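Long-range contacts in Serine/threonine-protein acetyltransferase HopZ1a (Pseudomonas syringae pv. syringae, PDB 5KLP), which acetylates serine, threonine and lysine residues of target proteins including host tubulin, with acetyl-CoA as donor and inositol hexakisphosphate as cofactor, impairing host immunity and the microtubule network: residues A145-G149 with T230-L234; E222-R228 with H248-D254. The protein carries 10 engineered substitutions. All blocks are in the same frame, centred on the assembly; numbering follows the deposited sequence.

Contact 1: A145-G149 with T230-L234; sequences AVIVG and TLGAL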
ATOM      1  N   ALA A 145      -1.149  -6.792  -2.144  1.00 13.86           N
ATOM      2  CA  ALA A 145      -1.078  -8.254  -2.261  1.00 16.57           C
ATOM      3  C   ALA A 145      -1.529  -8.668  -3.663  1.00 14.50           C
ATOM      4  O   ALA A 145      -0.845  -8.357  -4.643  1.00 17.70           O
ATOM      5  CB  ALA A 145      -1.911  -8.939  -1.173  1.00 15.76           C
ATOM      6  N   VAL A 146      -2.684  -9.323  -3.781  1.00 15.26           N
ATOM      7  CA  VAL A 146      -3.162  -9.753  -5.096  1.00 14.29           C
ATOM      8  C   VAL A 146      -4.610  -9.336  -5.312  1.00 19.21           C
ATOM      9  O   VAL A 146      -5.388  -9.232  -4.357  1.00 19.70           O
ATOM     10  CB  VAL A 146      -3.044 -11.280  -5.279  1.00 18.46           C
ATOM     11  CG1 VAL A 146      -1.580 -11.698  -5.323  1.00 19.51           C
ATOM     12  CG2 VAL A 146      -3.792 -12.032  -4.167  1.00 16.82           C
ATOM     13  N   ILE A 147      -4.967  -9.080  -6.565  1.00 15.85           N
ATOM     14  CA  ILE A 147      -6.322  -8.663  -6.893  1.00 17.21           C
ATOM     15  C   ILE A 147      -7.332  -9.786  -6.672  1.00 20.23           C
ATOM     16  O   ILE A 147      -8.414  -9.570  -6.116  1.00 19.87           O
ATOM     17  CB  ILE A 147      -6.418  -8.165  -8.352  1.00 16.54           C
ATOM     18  CG1 ILE A 147      -5.708  -6.814  -8.484  1.00 17.82           C
ATOM     19  CG2 ILE A 147      -7.879  -8.036  -8.781  1.00 16.20           C
ATOM     20  CD1 ILE A 147      -5.563  -6.324  -9.932  1.00 13.85           C
ATOM     21  N   VAL A 148      -6.969 -10.995  -7.080  1.00 14.68           N
ATOM     22  CA  VAL A 148      -7.956 -12.066  -7.141  1.00 20.35           C
ATOM     23  C   VAL A 148      -8.136 -12.793  -5.818  1.00 20.66           C
ATOM     24  O   VAL A 148      -9.248 -12.853  -5.294  1.00 19.99           O
ATOM     25  CB  VAL A 148      -7.596 -13.076  -8.245  1.00 22.24           C
ATOM     26  CG1 VAL A 148      -8.462 -14.319  -8.134  1.00 19.36           C
ATOM     27  CG2 VAL A 148      -7.741 -12.405  -9.618  1.00 17.81           C
ATOM     28  N   GLY A 149      -7.048 -13.335  -5.274  1.00 23.16           N
ATOM     29  CA  GLY A 149      -7.103 -14.033  -4.003  1.00 21.95           C
ATOM     30  C   GLY A 149      -7.315 -15.522  -4.167  1.00 26.83           C
ATOM     31  O   GLY A 149      -8.040 -15.962  -5.056  1.00 26.13           O
ATOM     32  N   THR A 230      -2.599 -11.490 -11.194  1.00 21.95           N
ATOM     33  CA  THR A 230      -3.497 -12.597 -10.899  1.00 21.58           C
ATOM     34  C   THR A 230      -4.820 -12.420 -11.628  1.00 18.87           C
ATOM     35  O   THR A 230      -5.448 -13.396 -12.025  1.00 20.09           O
ATOM     36  CB  THR A 230      -3.761 -12.721  -9.386  1.00 20.56           C
ATOM     37  OG1 THR A 230      -4.402 -11.528  -8.914  1.00 16.90           O
ATOM     38  CG2 THR A 230      -2.439 -12.943  -8.636  1.00 16.94           C
ATOM     39  N   LEU A 231      -5.237 -11.174 -11.807  1.00 18.71           N
ATOM     40  CA  LEU A 231      -6.440 -10.871 -12.576  1.00 18.33           C
ATOM     41  C   LEU A 231      -6.251 -11.297 -14.033  1.00 22.17           C
ATOM     42  O   LEU A 231      -7.123 -11.940 -14.635  1.00 21.78           O
ATOM     43  CB  LEU A 231      -6.780  -9.379 -12.482  1.00 17.46           C
ATOM     44  CG  LEU A 231      -7.945  -8.968 -13.393  1.00 23.05           C
ATOM     45  CD1 LEU A 231      -9.239  -9.629 -12.957  1.00 24.75           C
ATOM     46  CD2 LEU A 231      -8.107  -7.459 -13.434  1.00 25.54           C
ATOM     47  N   GLY A 232      -5.102 -10.941 -14.590  1.00 25.22           N
ATOM     48  CA  GLY A 232      -4.788 -11.281 -15.967  1.00 20.53           C
ATOM     49  C   GLY A 232      -4.760 -12.775 -16.204  1.00 23.38           C
ATOM     50  O   GLY A 232      -5.244 -13.258 -17.239  1.00 27.40           O
ATOM     51  N   ALA A 233      -4.190 -13.508 -15.250  1.00 28.01           N
ATOM     52  CA  ALA A 233      -4.143 -14.961 -15.328  1.00 30.43           C
ATOM     53  C   ALA A 233      -5.553 -15.520 -15.378  1.00 30.35           C
ATOM     54  O   ALA A 233      -5.864 -16.383 -16.197  1.00 25.17           O
ATOM     55  CB  ALA A 233      -3.396 -15.537 -14.141  1.00 27.83           C
ATOM     56  N   LEU A 234      -6.411 -15.009 -14.504  1.00 25.42           N
ATOM     57  CA  LEU A 234      -7.776 -15.511 -14.423  1.00 23.46           C
ATOM     58  C   LEU A 234      -8.546 -15.189 -15.706  1.00 25.98           C
ATOM     59  O   LEU A 234      -9.301 -16.022 -16.221  1.00 23.25           O
ATOM     60  CB  LEU A 234      -8.488 -14.931 -13.196  1.00 21.76           C
ATOM     61  CG  LEU A 234      -9.949 -15.338 -12.993  1.00 24.42           C
ATOM     62  CD1 LEU A 234     -10.035 -16.858 -12.944  1.00 21.92           C
ATOM     63  CD2 LEU A 234     -10.481 -14.737 -11.705  1.00 24.07           C
TER

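Contact 2: E222-R228 with H248-D254; sequences ESESRAR and HAAFGAD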
ATOM      1  N   GLU A 222      -0.649  -1.360 -19.937  1.00 25.57           N
ATOM      2  CA  GLU A 222      -1.716  -2.284 -19.564  1.00 30.73           C
ATOM      3  C   GLU A 222      -1.838  -3.457 -20.521  1.00 31.65           C
ATOM      4  O   GLU A 222      -2.086  -4.582 -20.088  1.00 31.94           O
ATOM      5  CB  GLU A 222      -3.064  -1.571 -19.457  1.00 25.77           C
ATOM      6  CG  GLU A 222      -4.164  -2.506 -18.963  1.00 25.46           C
ATOM      7  CD  GLU A 222      -5.505  -1.825 -18.800  1.00 28.69           C
ATOM      8  OE1 GLU A 222      -5.662  -0.682 -19.286  1.00 26.79           O
ATOM      9  OE2 GLU A 222      -6.397  -2.430 -18.168  1.00 28.35           O
ATOM     10  N   SER A 223      -1.626  -3.197 -21.808  1.00 34.32           N
ATOM     11  CA  SER A 223      -1.735  -4.233 -22.832  1.00 40.16           C
ATOM     12  C   SER A 223      -0.837  -5.454 -22.576  1.00 36.13           C
ATOM     13  O   SER A 223      -1.171  -6.554 -23.009  1.00 46.90           O
ATOM     14  CB  SER A 223      -1.411  -3.638 -24.207  1.00 48.18           C
ATOM     15  OG  SER A 223      -0.108  -3.078 -24.224  1.00 55.48           O
ATOM     16  N   GLU A 224       0.296  -5.272 -21.898  1.00 28.85           N
ATOM     17  CA  GLU A 224       1.140  -6.410 -21.486  1.00 32.30           C
ATOM     18  C   GLU A 224       1.088  -6.674 -19.972  1.00 29.63           C
ATOM     19  O   GLU A 224       1.211  -7.816 -19.526  1.00 27.69           O
ATOM     20  CB  GLU A 224       2.592  -6.213 -21.924  1.00 40.96           C
ATOM     21  CG  GLU A 224       3.204  -4.908 -21.472  1.00 61.46           C
ATOM     22  CD  GLU A 224       3.510  -3.987 -22.632  1.00 79.39           C
ATOM     23  OE1 GLU A 224       3.167  -4.344 -23.783  1.00 85.45           O
ATOM     24  OE2 GLU A 224       4.086  -2.904 -22.394  1.00 83.11           O
ATOM     25  N   SER A 225       0.937  -5.613 -19.185  1.00 22.23           N
ATOM     26  CA  SER A 225       1.107  -5.715 -17.738  1.00 23.99           C
ATOM     27  C   SER A 225      -0.063  -6.422 -17.054  1.00 23.03           C
ATOM     28  O   SER A 225       0.131  -7.161 -16.090  1.00 24.99           O
ATOM     29  CB  SER A 225       1.298  -4.320 -17.129  1.00 17.36           C
ATOM     30  OG  SER A 225       1.624  -4.403 -15.748  1.00 22.74           O
ATOM     31  N   ARG A 226      -1.274  -6.192 -17.552  1.00 27.97           N
ATOM     32  CA  ARG A 226      -2.472  -6.771 -16.941  1.00 20.74           C
ATOM     33  C   ARG A 226      -2.401  -8.299 -16.928  1.00 22.36           C
ATOM     34  O   ARG A 226      -2.811  -8.943 -15.964  1.00 18.82           O
ATOM     35  CB  ARG A 226      -3.721  -6.289 -17.682  1.00 16.47           C
ATOM     36  CG  ARG A 226      -5.037  -6.792 -17.117  1.00 20.22           C
ATOM     37  CD  ARG A 226      -6.180  -5.991 -17.718  1.00 26.74           C
ATOM     38  NE  ARG A 226      -7.477  -6.452 -17.257  1.00 29.31           N
ATOM     39  CZ  ARG A 226      -8.487  -5.649 -16.939  1.00 26.13           C
ATOM     40  NH1 ARG A 226      -8.344  -4.329 -17.040  1.00 20.05           N
ATOM     41  NH2 ARG A 226      -9.635  -6.169 -16.519  1.00 17.48           N
ATOM     42  N   ALA A 227      -1.855  -8.870 -18.002  1.00 19.36           N
ATOM     43  CA  ALA A 227      -1.726 -10.319 -18.134  1.00 18.92           C
ATOM     44  C   ALA A 227      -0.756 -10.912 -17.098  1.00 21.98           C
ATOM     45  O   ALA A 227      -0.785 -12.112 -16.834  1.00 23.19           O
ATOM     46  CB  ALA A 227      -1.264 -10.685 -19.566  1.00 22.48           C
ATOM     47  N   ARG A 228       0.106 -10.071 -16.526  1.00 17.20           N
ATOM     48  CA  ARG A 228       1.089 -10.520 -15.544  1.00 22.84           C
ATOM     49  C   ARG A 228       0.524 -10.555 -14.113  1.00 20.16           C
ATOM     50  O   ARG A 228       1.183 -11.015 -13.188  1.00 24.95           O
ATOM     51  CB  ARG A 228       2.324  -9.602 -15.580  1.00 21.85           C
ATOM     52  CG  ARG A 228       3.115  -9.670 -16.880  1.00 28.84           C
ATOM     53  CD  ARG A 228       4.090  -8.493 -17.001  1.00 28.25           C
ATOM     54  NE  ARG A 228       4.689  -8.430 -18.330  1.00 36.53           N
ATOM     55  CZ  ARG A 228       5.029  -7.309 -18.962  1.00 44.49           C
ATOM     56  NH1 ARG A 228       4.838  -6.128 -18.389  1.00 41.67           N
ATOM     57  NH2 ARG A 228       5.570  -7.372 -20.173  1.00 50.75           N
ATOM     58  N   HIS A 248      -9.068  -0.538 -15.209  1.00 18.49           N
ATOM     59  CA  HIS A 248      -7.748  -0.968 -15.634  1.00 21.01           C
ATOM     60  C   HIS A 248      -7.017  -1.719 -14.532  1.00 21.95           C
ATOM     61  O   HIS A 248      -7.321  -1.583 -13.337  1.00 16.61           O
ATOM     62  CB  HIS A 248      -6.904   0.230 -16.082  1.00 21.69           C
ATOM     63  CG  HIS A 248      -7.598   1.117 -17.060  1.00 22.99           C
ATOM     64  ND1 HIS A 248      -7.602   0.869 -18.415  1.00 24.42           N
ATOM     65  CD2 HIS A 248      -8.326   2.245 -16.880  1.00 24.04           C
ATOM     66  CE1 HIS A 248      -8.294   1.812 -19.030  1.00 26.61           C
ATOM     67  NE2 HIS A 248      -8.740   2.661 -18.120  1.00 27.83           N
ATOM     68  N   ALA A 249      -6.027  -2.495 -14.946  1.00 21.15           N
ATOM     69  CA  ALA A 249      -5.171  -3.184 -14.003  1.00 20.41           C
ATOM     70  C   ALA A 249      -3.781  -3.393 -14.589  1.00 17.28           C
ATOM     71  O   ALA A 249      -3.620  -3.588 -15.795  1.00 19.86           O
ATOM     72  CB  ALA A 249      -5.801  -4.519 -13.604  1.00 21.74           C
ATOM     73  N   ALA A 250      -2.778  -3.372 -13.723  1.00 17.92           N
ATOM     74  CA  ALA A 250      -1.410  -3.629 -14.142  1.00 22.89           C
ATOM     75  C   ALA A 250      -0.598  -4.126 -12.967  1.00 20.39           C
ATOM     76  O   ALA A 250      -1.007  -4.007 -11.803  1.00 20.66           O
ATOM     77  CB  ALA A 250      -0.771  -2.377 -14.732  1.00 19.86           C
ATOM     78  N   PHE A 251       0.551  -4.703 -13.282  1.00 16.98           N
ATOM     79  CA  PHE A 251       1.469  -5.166 -12.261  1.00 17.07           C
ATOM     80  C   PHE A 251       2.327  -4.008 -11.792  1.00 21.77           C
ATOM     81  O   PHE A 251       2.770  -3.187 -12.609  1.00 17.42           O
ATOM     82  CB  PHE A 251       2.329  -6.308 -12.794  1.00 18.53           C
ATOM     83  CG  PHE A 251       3.325  -6.809 -11.805  1.00 23.08           C
ATOM     84  CD1 PHE A 251       2.904  -7.437 -10.650  1.00 21.74           C
ATOM     85  CD2 PHE A 251       4.683  -6.667 -12.036  1.00 25.42           C
ATOM     86  CE1 PHE A 251       3.823  -7.910  -9.736  1.00 19.04           C
ATOM     87  CE2 PHE A 251       5.611  -7.141 -11.121  1.00 22.95           C
ATOM     88  CZ  PHE A 251       5.177  -7.755  -9.971  1.00 19.88           C
ATOM     89  N   GLY A 252       2.542  -3.938 -10.481  1.00 19.46           N
ATOM     90  CA  GLY A 252       3.221  -2.811  -9.858  1.00 15.87           C
ATOM     91  C   GLY A 252       4.554  -2.407 -10.476  1.00 19.52           C
ATOM     92  O   GLY A 252       4.768  -1.230 -10.759  1.00 17.08           O
ATOM     93  N   ALA A 253       5.443  -3.375 -10.699  1.00 17.83           N
ATOM     94  CA  ALA A 253       6.779  -3.078 -11.216  1.00 21.83           C
ATOM     95  C   ALA A 253       6.749  -2.439 -12.601  1.00 19.27           C
ATOM     96  O   ALA A 253       7.688  -1.739 -12.974  1.00 20.28           O
ATOM     97  CB  ALA A 253       7.631  -4.336 -11.252  1.00 20.28           C
ATOM     98  N   ASP A 254       5.678  -2.669 -13.357  1.00 19.88           N
ATOM     99  CA  ASP A 254       5.574  -2.111 -14.703  1.00 22.59           C
ATOM    100  C   ASP A 254       5.252  -0.622 -14.722  1.00 26.80           C
ATOM    101  O   ASP A 254       5.641   0.071 -15.655  1.00 23.40           O
ATOM    102  CB  ASP A 254       4.521  -2.866 -15.522  1.00 22.68           C
ATOM    103  CG  ASP A 254       4.994  -4.247 -15.937  1.00 25.59           C
ATOM    104  OD1 ASP A 254       6.214  -4.416 -16.144  1.00 27.09           O
ATOM    105  OD2 ASP A 254       4.162  -5.167 -16.044  1.00 23.88           O
TER

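Contact 1: A145-G149 with T230-L234
Val148 and Thr230 form the tight centre of this contact, where a loop closes against the first turn of a helix. The backbone N of Val148 donates to Thr230 OG1 over 3.2 Å, with an N-H...O angle of 152°. The threonine hydroxyl sits between its own backbone N and carbonyl carbon (chi1 62°), a rotation that presents it to the loop and turns the methyl CG2 toward Val146. The two side chains run antiparallel alongside each other, bringing Val148 CG2 to 3.5 Å from Thr230 O, beside the first carbonyl of the helix. Thr230 OG1 is also hydrogen-bonded to Glu179 OE1, and the same carboxylate oxygen accepts a hydrogen bond from Ile147 N, which ties loop and helix to the end of strand 175-179. The segment 145-149 follows strand 138-143, which brings in the active-site residue Glu143, and leads to helix 153-167 in the acetyltransferase domain of the YopJ family, related to the clan CA cysteine peptidases. Ala145 N donates to Glu143 OE1, and the side chain of Ile147 lies about 4 Å from that of Glu143. Deeper in, the methyl branch CG2 of Ile147 rests 4.1 Å from Leu231 CB, both residues buried and Ala249 touching each. The flanks are more open. On one, Val146 and Thr230 are partly exposed, though Val146 CG1 and Thr230 CG2 touch closely at 3.6 Å, their side chains roughly perpendicular. Farther along the helix the packing is looser: Val148 CG1 reaches Leu234 CD2 at 4.1 Å, and Leu234, itself partly exposed, leans on Leu155 and Val242.

Contact 2: E222-R228 with H248-D254
Glu222 OE2 is gripped by two donors, the backbone N of Ala249 at 3.2 Å across the contact and, in a salt bridge inside the helical segment, the guanidinium NH1 of Arg226. The two approach differently: Ala249 N comes from above the carboxylate plane, 61° out of it, whereas Arg226 NH1 arrives nearly along the C-O bond of the acceptor and close to its own guanidinium plane. The other oxygen, OE1, accepts a hydrogen bond from His248 ND1 (2.6 Å) on its syn side, with carboxylate and ring planes 66° apart. A glutamate extended beyond CG (chi1 -176°) carries the carboxylate across to this position, and Ser173 O holds the far nitrogen of the histidine. Strand 248-251 is an outermost strand of the mixed six-stranded sheet. Its His248 and Ala250 bond their backbones to strand 175-179, so that the N-H groups of Ala249 and Phe251 face the helical segment 222-228, where side chains stand in for a neighbouring strand. Phe251 N is answered by Ser225 OG at 2.7 Å, and that hydroxyl donates a hydrogen bond to Asp254 OD2, on its anti lone pair. Buried Ser225 is thus both acceptor and donor, with Ala250 CB pressed 3.3 Å from its OG. Arg228 NH1 adds a salt bridge of 2.6 Å to Asp254 OD2, approaching from above the carboxylate plane though near its own guanidinium plane; this arm lies at an exposed margin. Asp254 OD1 has a second charged partner in Arg276. Arg226 lies along the strand, its CB 3.3 Å from Ala249 O and one guanidinium face over Ala249 CB, while its NH2 turns to Glu235.

Contacts 1 and 2 alternate along the chain, their centres 11 Å apart. Leu231 bridges them, its CD2 lying 3.7 Å from both Arg226 NH2 and Ala249 CB. In contact 1 Ile147, Val148 and Leu231 are buried while Val146, Thr230 and Leu234 are partly exposed; contact 2 is buried at Ser225 and His248 to Ala250, with exposed Arg228 at its margin. Contact 1, in the loop after the strand bearing Glu143, is mostly apolar around one backbone-to-hydroxyl bond. Contact 2, at the sheet's outer strand, is knit by carboxylates, a hydroxyl and arginines; the side chain of Ala249 lies about 9 Å from that of Glu143. Strand 175-179 serves both, through Glu179 and through backbone pairing.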